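Local atomic coordinates of peptidase S8 and S53, subtilisin, kexin, sedolisin (Mycobacterium smegmatis, PDB entry 4KG7), a protein that is a subtilisin-like serine endopeptidase, the mycosin MycP3, associated with the ESX-3 type VII secretion system of mycobacteria. Residues L51-S56 and G366-V371. Numbering follows the deposited sequence.
Sequences LALNLS and GMVDPV
Leu53 meets Val368 and Pro370 in a largely buried, water-bridged apolar contact that joins the break between helices 48-53 and 55-59 to the chain entering the C-terminal helix 370-375 of the subtilisin fold. Leu53 CG stands beside the backbone N, anti to the carbonyl carbon (chi1 -68°), and from there the CD2 methyl comes to 3.6 Å from Val368 CG1. The same methyl reaches the ring of Pro370, whose CG and CD carbons lie against the carbonyl oxygen of Leu53, CD at 3.4 Å from O. Proline suits this first turn of a helix: its ring offers a compact apolar surface, and the N-H it lacks is not needed there. Met367, bent at chi3 (57°), curls its CE methyl to 3.9 Å from Ala52 O, while its SD faces the small CB of Ala52.

Two waters bridge the polar atoms along this seam. One donates to both Ala52 O and Val368 O. The other donates to Leu53 O and to Asp369 OD1 and accepts from Val371 N, 2.9 Å from the water oxygen, so it ties the end of one helix to the start of another. Asp369 is the N-cap of helix 370-375, its OD1 also receiving Ala372 N. Asn54 does double duty: its positive phi closes helix 48-53 in a Schellman motif, a conformation asparagine tolerates well, and its OD1 caps Gly57 N of the next helix. That leaves ND2 against the CG2 methyl of Val371, 3.7 Å away, the two side chains crossing at a slant.

Beyond the pair, Tyr324 and Val328 of helix 318-335 pack on Leu53 and on Val368 and Pro370 respectively, while strand 281-286, an outermost strand of the parallel sheet, meets Leu53 through Pro286 and Val368 through Ile283 and Ala285.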
loop_
_atom_site.group_PDB
_atom_site.type_symbol
_atom_site.label_atom_id
_atom_site.label_comp_id
_atom_site.label_asym_id
_atom_site.label_seq_id
_atom_site.Cartn_x
_atom_site.Cartn_y
_atom_site.Cartn_z
ATOM N N LEU A 51 2.134 -19.299 2.529
ATOM C CA LEU A 51 2.189 -20.275 3.616
ATOM C C LEU A 51 2.443 -19.584 4.963
ATOM O O LEU A 51 1.823 -19.939 6.000
ATOM C CB LEU A 51 3.233 -21.362 3.320
ATOM C CG LEU A 51 2.982 -22.177 2.039
ATOM C CD1 LEU A 51 4.178 -23.066 1.754
ATOM C CD2 LEU A 51 1.727 -23.017 2.110
ATOM N N ALA A 52 3.275 -18.543 4.939
ATOM C CA ALA A 52 3.517 -17.731 6.131
ATOM C C ALA A 52 2.223 -17.121 6.706
ATOM O O ALA A 52 2.081 -16.944 7.921
ATOM C CB ALA A 52 4.493 -16.626 5.785
ATOM N N LEU A 53 1.300 -16.781 5.815
ATOM C CA LEU A 53 0.045 -16.138 6.184
ATOM C C LEU A 53 -1.086 -17.121 6.448
ATOM O O LEU A 53 -2.163 -16.712 6.878
ATOM C CB LEU A 53 -0.380 -15.201 5.057
ATOM C CG LEU A 53 0.529 -13.971 4.875
ATOM C CD1 LEU A 53 0.212 -13.346 3.520
ATOM C CD2 LEU A 53 0.343 -12.993 6.021
ATOM N N ASN A 54 -0.854 -18.400 6.155
ATOM C CA ASN A 54 -1.907 -19.426 6.200
ATOM C C ASN A 54 -3.195 -18.947 5.541
ATOM O O ASN A 54 -4.272 -18.960 6.151
ATOM C CB ASN A 54 -2.158 -19.910 7.636
ATOM C CG ASN A 54 -3.096 -21.119 7.705
ATOM O OD1 ASN A 54 -3.340 -21.796 6.715
ATOM N ND2 ASN A 54 -3.596 -21.401 8.888
ATOM N N LEU A 55 -3.089 -18.544 4.277
ATOM C CA LEU A 55 -4.289 -18.126 3.558
ATOM C C LEU A 55 -5.285 -19.261 3.378
ATOM O O LEU A 55 -6.466 -19.010 3.378
ATOM C CB LEU A 55 -3.968 -17.513 2.201
ATOM C CG LEU A 55 -3.067 -16.263 2.202
ATOM C CD1 LEU A 55 -2.839 -15.742 0.786
ATOM C CD2 LEU A 55 -3.614 -15.198 3.126
ATOM N N SER A 56 -4.821 -20.509 3.228
ATOM C CA SER A 56 -5.748 -21.659 3.210
ATOM C C SER A 56 -6.684 -21.694 4.406
ATOM O O SER A 56 -7.895 -21.857 4.279
ATOM C CB SER A 56 -4.949 -22.960 3.157
ATOM O OG SER A 56 -4.340 -23.038 1.929
ATOM N N GLY A 366 4.096 -6.682 14.382
ATOM C CA GLY A 366 4.634 -7.913 13.781
ATOM C C GLY A 366 3.814 -8.380 12.602
ATOM O O GLY A 366 2.883 -7.684 12.148
ATOM N N MET A 367 4.140 -9.569 12.095
ATOM C CA MET A 367 3.473 -10.085 10.899
ATOM C C MET A 367 1.988 -10.309 11.173
ATOM O O MET A 367 1.596 -10.924 12.166
ATOM C CB MET A 367 4.102 -11.393 10.391
ATOM C CG MET A 367 3.563 -11.863 9.033
ATOM S SD MET A 367 4.572 -13.242 8.471
ATOM C CE MET A 367 4.452 -14.451 9.772
ATOM N N VAL A 368 1.170 -9.805 10.265
ATOM C CA VAL A 368 -0.269 -10.018 10.317
ATOM C C VAL A 368 -0.560 -11.504 10.370
ATOM O O VAL A 368 0.154 -12.330 9.765
ATOM C CB VAL A 368 -0.942 -9.342 9.091
ATOM C CG1 VAL A 368 -0.543 -9.987 7.767
ATOM C CG2 VAL A 368 -2.449 -9.242 9.231
ATOM N N ASP A 369 -1.619 -11.852 11.097
ATOM C CA ASP A 369 -1.994 -13.250 11.296
ATOM C C ASP A 369 -3.467 -13.373 10.934
ATOM O O ASP A 369 -4.336 -13.172 11.793
ATOM C CB ASP A 369 -1.722 -13.699 12.730
ATOM C CG ASP A 369 -1.962 -15.182 12.950
ATOM O OD1 ASP A 369 -2.792 -15.799 12.229
ATOM O OD2 ASP A 369 -1.360 -15.728 13.910
ATOM N N PRO A 370 -3.753 -13.682 9.655
ATOM C CA PRO A 370 -5.123 -13.657 9.191
ATOM C C PRO A 370 -6.087 -14.564 9.955
ATOM O O PRO A 370 -7.179 -14.133 10.301
ATOM C CB PRO A 370 -5.006 -14.093 7.725
ATOM C CG PRO A 370 -3.664 -13.660 7.338
ATOM C CD PRO A 370 -2.800 -13.830 8.535
ATOM N N VAL A 371 -5.696 -15.799 10.252
ATOM C CA VAL A 371 -6.605 -16.711 10.948
ATOM C C VAL A 371 -6.900 -16.205 12.362
ATOM O O VAL A 371 -8.041 -16.230 12.831
ATOM C CB VAL A 371 -6.086 -18.157 10.941
ATOM C CG1 VAL A 371 -6.882 -19.006 11.897
ATOM C CG2 VAL A 371 -6.119 -18.725 9.526
HETATM O O HOH W 1 0.828 -15.004 10.047
HETATM O O HOH W 2 -3.170 -17.045 9.589
#